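Local coordinates for protein thiamine phosphate pyrophosphorylase (Bacteroides thetaiotaomicron VPI-5482, PDB 3CEU) that probably couples the pyrimidine diphosphate and thiazole phosphate precursors into thiamine phosphate, releasing pyrophosphate, as a thiamine phosphate synthase of the biosynthetic route to thiamine diphosphate, at residues P9-E14 / P35-M40; C93-H96 / E100-N103; D156-I161 / K195-L200. One frame throughout, in Å; residues are numbered along the deposited sequence.

Contact 1: P9-E14 / P35-M40; sequences PTFFVE and PETPAM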
ATOM      1  N   PRO A   9      -0.883  -2.253 -11.942  1.00 18.95           N
ATOM      2  CA  PRO A   9      -0.692  -3.652 -12.335  1.00 15.38           C
ATOM      3  C   PRO A   9       0.296  -3.822 -13.492  1.00 19.54           C
ATOM      4  O   PRO A   9       0.885  -4.889 -13.652  1.00 16.21           O
ATOM      5  CB  PRO A   9      -2.103  -4.103 -12.713  1.00  9.78           C
ATOM      6  CG  PRO A   9      -2.992  -3.196 -11.903  1.00 27.37           C
ATOM      7  CD  PRO A   9      -2.298  -1.865 -12.061  1.00 22.25           C
ATOM      8  N   THR A  10       0.472  -2.770 -14.288  1.00 17.01           N
ATOM      9  CA  THR A  10       1.373  -2.822 -15.428  1.00 15.63           C
ATOM     10  C   THR A  10       2.555  -1.848 -15.350  1.00 18.72           C
ATOM     11  O   THR A  10       2.509  -0.854 -14.624  1.00 13.99           O
ATOM     12  CB  THR A  10       0.599  -2.580 -16.756  1.00 17.74           C
ATOM     13  OG1 THR A  10       1.525  -2.236 -17.793  1.00 27.01           O
ATOM     14  CG2 THR A  10      -0.415  -1.465 -16.603  1.00 17.63           C
ATOM     15  N   PHE A  11       3.611  -2.164 -16.103  1.00 22.16           N
ATOM     16  CA  PHE A  11       4.843  -1.371 -16.177  1.00 19.87           C
ATOM     17  C   PHE A  11       4.713  -0.245 -17.203  1.00 24.62           C
ATOM     18  O   PHE A  11       4.143  -0.442 -18.277  1.00 33.27           O
ATOM     19  CB  PHE A  11       6.023  -2.271 -16.587  1.00 13.97           C
ATOM     20  CG  PHE A  11       6.502  -3.195 -15.495  1.00 13.35           C
ATOM     21  CD1 PHE A  11       7.460  -2.773 -14.581  1.00  7.75           C
ATOM     22  CD2 PHE A  11       5.971  -4.468 -15.359  1.00  2.87           C
ATOM     23  CE1 PHE A  11       7.880  -3.608 -13.544  1.00 19.50           C
ATOM     24  CE2 PHE A  11       6.386  -5.305 -14.323  1.00 20.90           C
ATOM     25  CZ  PHE A  11       7.342  -4.874 -13.416  1.00 12.07           C
ATOM     26  N   PHE A  12       5.241   0.930 -16.874  1.00 25.26           N
ATOM     27  CA  PHE A  12       5.195   2.061 -17.798  1.00 30.59           C
ATOM     28  C   PHE A  12       6.395   2.990 -17.619  1.00 30.96           C
ATOM     29  O   PHE A  12       6.910   3.145 -16.511  1.00 31.12           O
ATOM     30  CB  PHE A  12       3.884   2.850 -17.643  1.00 30.78           C
ATOM     31  CG  PHE A  12       3.719   3.518 -16.308  1.00 30.40           C
ATOM     32  CD1 PHE A  12       3.293   2.795 -15.196  1.00 27.23           C
ATOM     33  CD2 PHE A  12       3.975   4.880 -16.165  1.00 26.58           C
ATOM     34  CE1 PHE A  12       3.122   3.416 -13.965  1.00 18.34           C
ATOM     35  CE2 PHE A  12       3.809   5.515 -14.938  1.00 23.22           C
ATOM     36  CZ  PHE A  12       3.382   4.781 -13.835  1.00 30.66           C
ATOM     37  N   VAL A  13       6.840   3.597 -18.718  1.00 30.45           N
ATOM     38  CA  VAL A  13       7.985   4.503 -18.692  1.00 37.62           C
ATOM     39  C   VAL A  13       7.746   5.660 -17.736  1.00 40.47           C
ATOM     40  O   VAL A  13       6.625   6.162 -17.625  1.00 44.47           O
ATOM     41  CB  VAL A  13       8.272   5.090 -20.088  1.00 36.89           C
ATOM     42  CG1 VAL A  13       8.795   4.008 -21.009  1.00 39.79           C
ATOM     43  CG2 VAL A  13       7.002   5.712 -20.655  1.00 40.20           C
ATOM     44  N   GLU A  14       8.808   6.086 -17.060  1.00 35.91           N
ATOM     45  CA  GLU A  14       8.727   7.180 -16.099  1.00 42.79           C
ATOM     46  C   GLU A  14       8.212   6.732 -14.732  1.00 34.02           C
ATOM     47  O   GLU A  14       8.267   7.494 -13.764  1.00 32.58           O
ATOM     48  CB  GLU A  14       7.852   8.314 -16.649  1.00 45.34           C
ATOM     49  CG  GLU A  14       8.599   9.233 -17.608  1.00 56.98           C
ATOM     50  CD  GLU A  14       7.716  10.306 -18.210  1.00 62.47           C
ATOM     51  OE1 GLU A  14       6.865   9.971 -19.066  1.00 61.31           O
ATOM     52  OE2 GLU A  14       7.876  11.484 -17.825  1.00 65.91           O
ATOM     53  N   PRO A  35       0.854  -8.094 -11.373  1.00 16.94           N
ATOM     54  CA  PRO A  35       0.258  -9.402 -11.663  1.00 23.80           C
ATOM     55  C   PRO A  35       0.754 -10.063 -12.945  1.00 29.15           C
ATOM     56  O   PRO A  35       0.800  -9.425 -13.995  1.00 35.04           O
ATOM     57  CB  PRO A  35      -1.234  -9.093 -11.744  1.00 28.92           C
ATOM     58  CG  PRO A  35      -1.391  -7.870 -10.873  1.00  6.04           C
ATOM     59  CD  PRO A  35      -0.189  -7.062 -11.238  1.00 11.95           C
ATOM     60  N   GLU A  36       1.113 -11.341 -12.854  1.00 34.24           N
ATOM     61  CA  GLU A  36       1.568 -12.113 -14.017  1.00 37.17           C
ATOM     62  C   GLU A  36       2.562 -11.349 -14.889  1.00 34.36           C
ATOM     63  O   GLU A  36       2.260 -11.020 -16.037  1.00 38.56           O
ATOM     64  CB  GLU A  36       0.360 -12.502 -14.882  1.00 38.87           C
ATOM     65  CG  GLU A  36      -0.736 -13.323 -14.185  1.00 42.88           C
ATOM     66  CD  GLU A  36      -0.350 -14.781 -13.956  1.00 43.63           C
ATOM     67  OE1 GLU A  36       0.061 -15.462 -14.926  1.00 42.45           O
ATOM     68  OE2 GLU A  36      -0.481 -15.249 -12.802  1.00 48.30           O
ATOM     69  N   THR A  37       3.754 -11.092 -14.369  1.00 31.36           N
ATOM     70  CA  THR A  37       4.737 -10.338 -15.136  1.00 31.37           C
ATOM     71  C   THR A  37       6.151 -10.895 -14.996  1.00 30.70           C
ATOM     72  O   THR A  37       6.548 -11.310 -13.910  1.00 28.95           O
ATOM     73  CB  THR A  37       4.722  -8.878 -14.672  1.00 37.85           C
ATOM     74  OG1 THR A  37       3.363  -8.463 -14.482  1.00 31.47           O
ATOM     75  CG2 THR A  37       5.368  -7.983 -15.708  1.00 34.37           C
ATOM     76  N   PRO A  38       6.925 -10.913 -16.097  1.00 28.08           N
ATOM     77  CA  PRO A  38       8.301 -11.420 -16.090  1.00 29.41           C
ATOM     78  C   PRO A  38       9.121 -10.713 -15.022  1.00 27.13           C
ATOM     79  O   PRO A  38       9.159  -9.482 -14.987  1.00 20.07           O
ATOM     80  CB  PRO A  38       8.803 -11.076 -17.487  1.00 28.63           C
ATOM     81  CG  PRO A  38       7.576 -11.115 -18.311  1.00 39.70           C
ATOM     82  CD  PRO A  38       6.563 -10.428 -17.438  1.00 34.50           C
ATOM     83  N   ALA A  39       9.782 -11.488 -14.166  1.00 25.43           N
ATOM     84  CA  ALA A  39      10.600 -10.923 -13.092  1.00 26.56           C
ATOM     85  C   ALA A  39      11.489  -9.797 -13.614  1.00 24.61           C
ATOM     86  O   ALA A  39      11.638  -8.755 -12.972  1.00 25.83           O
ATOM     87  CB  ALA A  39      11.450 -12.012 -12.460  1.00 15.44           C
HETATM   88  N   MSE A  40      12.076 -10.033 -14.780  1.00 20.94           N
HETATM   89  CA  MSE A  40      12.948  -9.074 -15.443  1.00 33.09           C
HETATM   90  C   MSE A  40      12.487  -7.625 -15.245  1.00 31.48           C
HETATM   91  O   MSE A  40      13.254  -6.769 -14.804  1.00 30.70           O
HETATM   92  CB  MSE A  40      12.997  -9.411 -16.935  1.00 35.80           C
HETATM   93  CG  MSE A  40      13.777  -8.460 -17.815  1.00 58.76           C
HETATM   94 SE   MSE A  40      13.310  -8.766 -19.682  1.00 85.45          SE
HETATM   95  CE  MSE A  40      13.987 -10.579 -19.873  1.00 66.73           C
TER

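Contact 2: C93-H96 / E100-N103; sequences CSCH and EVKN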
ATOM      1  N   CYS A  93      -0.605  -9.576   4.430  1.00 19.22           N
ATOM      2  CA  CYS A  93      -1.665 -10.134   3.580  1.00 22.51           C
ATOM      3  C   CYS A  93      -2.944  -9.313   3.678  1.00 18.92           C
ATOM      4  O   CYS A  93      -3.053  -8.403   4.492  1.00 27.41           O
ATOM      5  CB  CYS A  93      -1.993 -11.566   4.001  1.00 30.92           C
ATOM      6  SG  CYS A  93      -2.956 -11.654   5.520  1.00 25.02           S
ATOM      7  N   SER A  94      -3.921  -9.664   2.855  1.00 16.84           N
ATOM      8  CA  SER A  94      -5.196  -8.970   2.836  1.00 18.52           C
ATOM      9  C   SER A  94      -6.305  -9.768   3.510  1.00 22.44           C
ATOM     10  O   SER A  94      -6.351 -11.001   3.430  1.00 25.83           O
ATOM     11  CB  SER A  94      -5.608  -8.668   1.392  1.00 17.89           C
ATOM     12  OG  SER A  94      -4.675  -7.819   0.756  1.00 18.41           O
ATOM     13  N   CYS A  95      -7.200  -9.058   4.183  1.00 17.58           N
ATOM     14  CA  CYS A  95      -8.330  -9.702   4.832  1.00 12.50           C
ATOM     15  C   CYS A  95      -9.566  -8.987   4.292  1.00 18.63           C
ATOM     16  O   CYS A  95      -9.479  -7.827   3.884  1.00 20.71           O
ATOM     17  CB  CYS A  95      -8.224  -9.572   6.353  1.00 14.69           C
ATOM     18  SG  CYS A  95      -6.761 -10.388   7.089  1.00 20.47           S
ATOM     19  N   HIS A  96     -10.703  -9.679   4.278  1.00 20.43           N
ATOM     20  CA  HIS A  96     -11.936  -9.108   3.745  1.00 27.59           C
ATOM     21  C   HIS A  96     -13.158  -9.239   4.645  1.00 25.54           C
ATOM     22  O   HIS A  96     -14.270  -9.416   4.161  1.00 38.21           O
ATOM     23  CB  HIS A  96     -12.252  -9.730   2.382  1.00 22.77           C
ATOM     24  CG  HIS A  96     -11.048  -9.920   1.516  1.00 28.64           C
ATOM     25  ND1 HIS A  96     -10.279 -11.062   1.555  1.00 31.04           N
ATOM     26  CD2 HIS A  96     -10.451  -9.093   0.624  1.00 32.46           C
ATOM     27  CE1 HIS A  96      -9.261 -10.934   0.727  1.00 29.54           C
ATOM     28  NE2 HIS A  96      -9.338  -9.748   0.149  1.00 34.16           N
ATOM     29  N   GLU A 100     -11.892 -12.011   9.711  1.00 21.11           N
ATOM     30  CA  GLU A 100     -10.593 -12.370   9.146  1.00 17.25           C
ATOM     31  C   GLU A 100      -9.456 -11.613   9.822  1.00 15.40           C
ATOM     32  O   GLU A 100      -8.485 -12.216  10.295  1.00 12.26           O
ATOM     33  CB  GLU A 100     -10.555 -12.119   7.633  1.00 21.46           C
ATOM     34  CG  GLU A 100     -10.824 -13.378   6.817  1.00 20.03           C
ATOM     35  CD  GLU A 100     -10.593 -13.200   5.320  1.00 34.14           C
ATOM     36  OE1 GLU A 100      -9.567 -12.599   4.923  1.00 40.76           O
ATOM     37  OE2 GLU A 100     -11.428 -13.694   4.531  1.00 43.51           O
ATOM     38  N   VAL A 101      -9.586 -10.291   9.868  1.00 10.71           N
ATOM     39  CA  VAL A 101      -8.582  -9.436  10.488  1.00  8.88           C
ATOM     40  C   VAL A 101      -8.386  -9.880  11.915  1.00 15.28           C
ATOM     41  O   VAL A 101      -7.261  -9.913  12.417  1.00 19.88           O
ATOM     42  CB  VAL A 101      -9.035  -7.968  10.546  1.00 13.49           C
ATOM     43  CG1 VAL A 101      -7.956  -7.134  11.199  1.00  8.08           C
ATOM     44  CG2 VAL A 101      -9.359  -7.451   9.150  1.00 18.06           C
ATOM     45  N   LYS A 102      -9.499 -10.204  12.570  1.00 14.46           N
ATOM     46  CA  LYS A 102      -9.480 -10.633  13.957  1.00 16.52           C
ATOM     47  C   LYS A 102      -8.639 -11.882  14.156  1.00 18.64           C
ATOM     48  O   LYS A 102      -7.760 -11.913  15.010  1.00 15.95           O
ATOM     49  CB  LYS A 102     -10.907 -10.888  14.446  1.00 20.42           C
ATOM     50  CG  LYS A 102     -11.011 -11.386  15.886  1.00 17.13           C
ATOM     51  CD  LYS A 102     -12.477 -11.585  16.283  1.00 30.96           C
ATOM     52  CE  LYS A 102     -12.625 -12.222  17.670  1.00 34.15           C
ATOM     53  NZ  LYS A 102     -14.060 -12.471  18.038  1.00 38.87           N
ATOM     54  N   ASN A 103      -8.895 -12.916  13.368  1.00 15.97           N
ATOM     55  CA  ASN A 103      -8.131 -14.147  13.540  1.00 30.44           C
ATOM     56  C   ASN A 103      -6.957 -14.273  12.578  1.00 28.10           C
ATOM     57  O   ASN A 103      -6.701 -15.354  12.059  1.00 42.98           O
ATOM     58  CB  ASN A 103      -9.045 -15.358  13.365  1.00 27.45           C
ATOM     59  CG  ASN A 103     -10.413 -15.140  13.960  1.00 33.66           C
ATOM     60  OD1 ASN A 103     -10.540 -14.700  15.106  1.00 28.14           O
ATOM     61  ND2 ASN A 103     -11.451 -15.453  13.188  1.00 19.31           N
TER

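Contact 3: D156-I161 / K195-L200; sequences DNLLEI and KKLKKL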
ATOM      1  N   ASP A 156     -11.565  12.693  -0.102  1.00 22.58           N
ATOM      2  CA  ASP A 156     -12.852  12.988   0.520  1.00 27.67           C
ATOM      3  C   ASP A 156     -13.152  12.137   1.754  1.00 34.83           C
ATOM      4  O   ASP A 156     -13.898  12.571   2.631  1.00 43.18           O
ATOM      5  CB  ASP A 156     -13.974  12.815  -0.507  1.00 36.70           C
ATOM      6  CG  ASP A 156     -13.982  13.914  -1.550  1.00 39.53           C
ATOM      7  OD1 ASP A 156     -14.606  13.722  -2.621  1.00 41.57           O
ATOM      8  OD2 ASP A 156     -13.377  14.977  -1.289  1.00 39.26           O
ATOM      9  N   ASN A 157     -12.570  10.937   1.823  1.00 35.10           N
ATOM     10  CA  ASN A 157     -12.800  10.022   2.950  1.00 34.10           C
ATOM     11  C   ASN A 157     -11.553   9.596   3.718  1.00 33.04           C
ATOM     12  O   ASN A 157     -11.617   8.694   4.551  1.00 32.11           O
ATOM     13  CB  ASN A 157     -13.504   8.755   2.466  1.00 29.77           C
ATOM     14  CG  ASN A 157     -12.747   8.065   1.348  1.00 29.67           C
ATOM     15  OD1 ASN A 157     -11.514   7.952   1.380  1.00 25.34           O
ATOM     16  ND2 ASN A 157     -13.483   7.585   0.359  1.00 26.91           N
ATOM     17  N   LEU A 158     -10.424  10.229   3.445  1.00 28.53           N
ATOM     18  CA  LEU A 158      -9.197   9.865   4.130  1.00 33.57           C
ATOM     19  C   LEU A 158      -9.306  10.103   5.633  1.00 36.91           C
ATOM     20  O   LEU A 158      -8.966   9.232   6.431  1.00 38.08           O
ATOM     21  CB  LEU A 158      -8.019  10.654   3.556  1.00 21.11           C
ATOM     22  CG  LEU A 158      -6.643  10.117   3.941  1.00 31.32           C
ATOM     23  CD1 LEU A 158      -6.574   8.627   3.610  1.00 34.98           C
ATOM     24  CD2 LEU A 158      -5.550  10.880   3.195  1.00 35.49           C
ATOM     25  N   LEU A 159      -9.791  11.276   6.021  1.00 40.92           N
ATOM     26  CA  LEU A 159      -9.928  11.603   7.439  1.00 37.52           C
ATOM     27  C   LEU A 159     -10.887  10.673   8.162  1.00 35.97           C
ATOM     28  O   LEU A 159     -10.729  10.416   9.356  1.00 35.95           O
ATOM     29  CB  LEU A 159     -10.409  13.048   7.621  1.00 36.11           C
ATOM     30  CG  LEU A 159      -9.418  14.155   7.256  1.00 36.56           C
ATOM     31  CD1 LEU A 159      -8.095  13.885   7.961  1.00 31.19           C
ATOM     32  CD2 LEU A 159      -9.217  14.204   5.745  1.00 42.35           C
ATOM     33  N   GLU A 160     -11.887  10.176   7.438  1.00 34.03           N
ATOM     34  CA  GLU A 160     -12.887   9.275   8.009  1.00 28.81           C
ATOM     35  C   GLU A 160     -12.263   7.922   8.354  1.00 32.93           C
ATOM     36  O   GLU A 160     -12.744   7.211   9.237  1.00 36.24           O
ATOM     37  CB  GLU A 160     -14.040   9.095   7.016  1.00 33.74           C
ATOM     38  CG  GLU A 160     -15.337   8.541   7.603  1.00 35.07           C
ATOM     39  CD  GLU A 160     -16.552   8.878   6.738  1.00 51.03           C
ATOM     40  OE1 GLU A 160     -16.587   8.462   5.556  1.00 53.15           O
ATOM     41  OE2 GLU A 160     -17.475   9.565   7.242  1.00 47.26           O
ATOM     42  N   ILE A 161     -11.179   7.580   7.663  1.00 29.42           N
ATOM     43  CA  ILE A 161     -10.504   6.318   7.910  1.00 32.90           C
ATOM     44  C   ILE A 161      -9.624   6.355   9.158  1.00 34.58           C
ATOM     45  O   ILE A 161      -9.658   5.421   9.971  1.00 31.92           O
ATOM     46  CB  ILE A 161      -9.671   5.893   6.686  1.00 33.09           C
ATOM     47  CG1 ILE A 161     -10.603   5.260   5.649  1.00 30.59           C
ATOM     48  CG2 ILE A 161      -8.557   4.933   7.099  1.00 28.84           C
ATOM     49  CD1 ILE A 161      -9.904   4.777   4.405  1.00 35.83           C
ATOM     50  N   LYS A 195       1.105  14.760  -1.874  1.00 17.46           N
ATOM     51  CA  LYS A 195       1.409  15.658  -0.771  1.00 20.00           C
ATOM     52  C   LYS A 195       0.117  16.055  -0.072  1.00 21.02           C
ATOM     53  O   LYS A 195       0.073  16.180   1.162  1.00 18.67           O
ATOM     54  CB  LYS A 195       2.112  16.923  -1.265  1.00 16.23           C
ATOM     55  CG  LYS A 195       3.513  16.720  -1.813  1.00 15.48           C
ATOM     56  CD  LYS A 195       4.171  18.071  -2.038  1.00 19.96           C
ATOM     57  CE  LYS A 195       5.589  17.935  -2.536  1.00 30.30           C
ATOM     58  NZ  LYS A 195       6.287  19.259  -2.542  1.00 42.41           N
ATOM     59  N   LYS A 196      -0.937  16.265  -0.855  1.00 15.94           N
ATOM     60  CA  LYS A 196      -2.216  16.633  -0.266  1.00  8.39           C
ATOM     61  C   LYS A 196      -2.687  15.479   0.634  1.00  9.43           C
ATOM     62  O   LYS A 196      -3.001  15.698   1.798  1.00 10.45           O
ATOM     63  CB  LYS A 196      -3.245  16.924  -1.365  1.00 10.40           C
ATOM     64  CG  LYS A 196      -4.642  17.233  -0.838  1.00 25.28           C
ATOM     65  CD  LYS A 196      -5.696  17.211  -1.952  1.00 28.40           C
ATOM     66  CE  LYS A 196      -5.648  18.467  -2.818  1.00 38.34           C
ATOM     67  NZ  LYS A 196      -6.752  18.512  -3.825  1.00 43.50           N
ATOM     68  N   LEU A 197      -2.700  14.254   0.111  1.00 10.56           N
ATOM     69  CA  LEU A 197      -3.145  13.115   0.897  1.00 12.41           C
ATOM     70  C   LEU A 197      -2.259  12.887   2.122  1.00 18.01           C
ATOM     71  O   LEU A 197      -2.742  12.487   3.182  1.00 12.85           O
ATOM     72  CB  LEU A 197      -3.180  11.846   0.039  1.00  7.05           C
ATOM     73  CG  LEU A 197      -4.048  11.879  -1.234  1.00 10.12           C
ATOM     74  CD1 LEU A 197      -3.916  10.550  -1.992  1.00 11.75           C
ATOM     75  CD2 LEU A 197      -5.516  12.125  -0.868  1.00  2.83           C
ATOM     76  N   LYS A 198      -0.965  13.142   1.985  1.00 14.93           N
ATOM     77  CA  LYS A 198      -0.055  12.937   3.102  1.00 18.23           C
ATOM     78  C   LYS A 198      -0.259  13.998   4.175  1.00 25.91           C
ATOM     79  O   LYS A 198       0.007  13.763   5.354  1.00 24.37           O
ATOM     80  CB  LYS A 198       1.390  12.978   2.625  1.00 23.16           C
ATOM     81  CG  LYS A 198       2.355  12.406   3.625  1.00 25.33           C
ATOM     82  CD  LYS A 198       3.755  12.885   3.346  1.00 23.95           C
ATOM     83  CE  LYS A 198       4.703  12.404   4.425  1.00 22.17           C
ATOM     84  NZ  LYS A 198       5.937  13.237   4.445  1.00 45.53           N
ATOM     85  N   LYS A 199      -0.720  15.175   3.765  1.00 28.03           N
ATOM     86  CA  LYS A 199      -0.956  16.235   4.725  1.00 28.37           C
ATOM     87  C   LYS A 199      -2.196  15.896   5.546  1.00 26.22           C
ATOM     88  O   LYS A 199      -2.266  16.226   6.725  1.00 36.20           O
ATOM     89  CB  LYS A 199      -1.143  17.582   4.025  1.00 28.55           C
ATOM     90  CG  LYS A 199      -1.343  18.729   5.004  1.00 37.73           C
ATOM     91  CD  LYS A 199      -1.793  19.997   4.309  1.00 42.20           C
ATOM     92  CE  LYS A 199      -2.101  21.100   5.309  1.00 35.55           C
ATOM     93  NZ  LYS A 199      -2.706  22.277   4.625  1.00 36.54           N
ATOM     94  N   LEU A 200      -3.174  15.242   4.927  1.00 25.18           N
ATOM     95  CA  LEU A 200      -4.388  14.861   5.645  1.00 26.53           C
ATOM     96  C   LEU A 200      -4.093  13.685   6.572  1.00 29.31           C
ATOM     97  O   LEU A 200      -4.617  13.620   7.681  1.00 33.51           O
ATOM     98  CB  LEU A 200      -5.506  14.466   4.670  1.00 11.98           C
ATOM     99  CG  LEU A 200      -6.157  15.540   3.786  1.00 28.41           C
ATOM    100  CD1 LEU A 200      -7.162  14.869   2.865  1.00 26.97           C
ATOM    101  CD2 LEU A 200      -6.856  16.597   4.636  1.00 13.42           C
TER

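Contact 1: P9-E14 / P35-M40
Pro9 and Pro35 bring the two backbones nearest each other, with Pro9 CA 5.9 Å from Pro35 CA; beyond them the segments diverge, 9–14 running on toward helix 15–24, while segment 35–40 enters helix 39–48. Both follow adjacent strands of the parallel TIM barrel, 2–6 and 29–32, at the end where barrels of this family usually carry their active site. No hydrogen bond links the two loops directly. Pro9 lends its carbonyl and its ring: Pro9 O lies 3.4 Å from Pro35 CD, and Pro9 CB packs on the same CD carbon at 3.8 Å. Lys34, just before the second segment, ties the loops together instead, its ammonium group bonding to Thr10 O and making a cation-pi contact with the Phe11 ring. That ring reaches across from the first segment and also touches Ser42 and Leu45 of helix 39–48. Thr37 meets it at the edge, in the ring plane, with Thr37 CB 4.0 Å from Phe11 CE2. The threonine hydroxyl lies beside the backbone N, with OG1 anti to the carbonyl carbon (chi1 -42°), which turns it back along its own chain. There Thr37 OG1 has two backbone acceptors for its one proton, Lys34 O and Pro35 O, the latter 2.8 Å from OG1.

Contact 2: C93-H96 / E100-N103
Glu100 OE1 has two partners: His96 N gives it a weak hydrogen bond of 3.2 Å, bent to 147° at the hydrogen, and Arg104 NH2, beyond the second segment, forms a salt bridge with it. The glutamate CB points toward the strand end and the chain runs extended beyond CG (chi2 -172°), long enough for the carboxylate to reach the His96 amide. It approaches the His96 side chain without bonding to it, the carboxylate and imidazole planes standing nearly perpendicular at 86°. An alanine in place of Glu100 would probably leave the His96 amide without this acceptor and Arg104 without its carboxylate mate. The contact spans the short link in a beta-alpha-beta unit of the barrel, where strand 90–95 passes into helix 98–102 before the chain returns in strand 110–113. Ser97 in that link bonds through OG to Glu100 N. Beneath the polar bonds lies an apolar layer. Cys95 CB packs against Glu100 CB and Val101 CG2, each 3.7 Å from it, while Cys95 SG sits 4.0 Å from Val101 N. The same cysteine also touches Val111, and Val101 touches Met113, both on the adjacent strand 110–113.

Contact 3: D156-I161 / K195-L200
Ahead of Leu158 and Leu159, the two leucines that meet segment 195–200, Asn157 fixes the entry to their helix. Its OD1 accepts from Asn154 N and its ND2 donates to Gly152 O, so both ends of the amide are used within the preceding loop. Leu158 comes next and aims its side chain at the other helix. With CG anti to the backbone N (chi1 -165°), its CD2 methyl reaches between two residues one turn apart. Leu158 CD2 lies 3.2 Å from Leu197 O, a methyl pressed against a backbone carbonyl, and 4.1 Å from Leu197 CB. The same methyl packs on Leu200 CB at 3.9 Å, and the side chain also touches Met1, at the chain terminus that leads into strand 2–6. This is packing between neighbouring outer helices of the TIM barrel: helix 158–163 forms the crossover between strands 147–150 and 168–171, while helix 188–201 comes after the latter strand. One residue on, Leu159 supplies the closer pairing of side chains. Its CD2 sits at the branched end of Leu200, 3.5 Å from Leu200 CD2 and 3.6 Å from Leu200 CD1, and the two side chains cross at about a right angle. Both branches take part, since Leu159 CD1 rests 3.5 Å from Leu200 O. Ile161, at the end of the segment, belongs to a different face of the helix and packs on Ile153 and Phe166. On helix 188–201, Lys196 NZ makes a long, weak ion pair with Glu155 OE2, just before the first segment.

In the fold
The three contacts share no helix or strand and do not touch; their centres are 23 to 28 Å apart around one barrel. Contact 1 is a surface contact between loops, with no buried residue among those that touch, and a lysine just outside its segments adds charge and polar bonds to it. Contacts 2 and 3 are both partly buried. Contact 2 is local, joining a strand to the helix next in sequence, and mixes a bonded carboxylate with a small apolar layer. Contact 3 joins two neighbouring outer helices whose segments lie 34 residues apart and rests on leucine side chains, packed on each other and on backbone carbonyls; it lies across the chain's centre from contact 1.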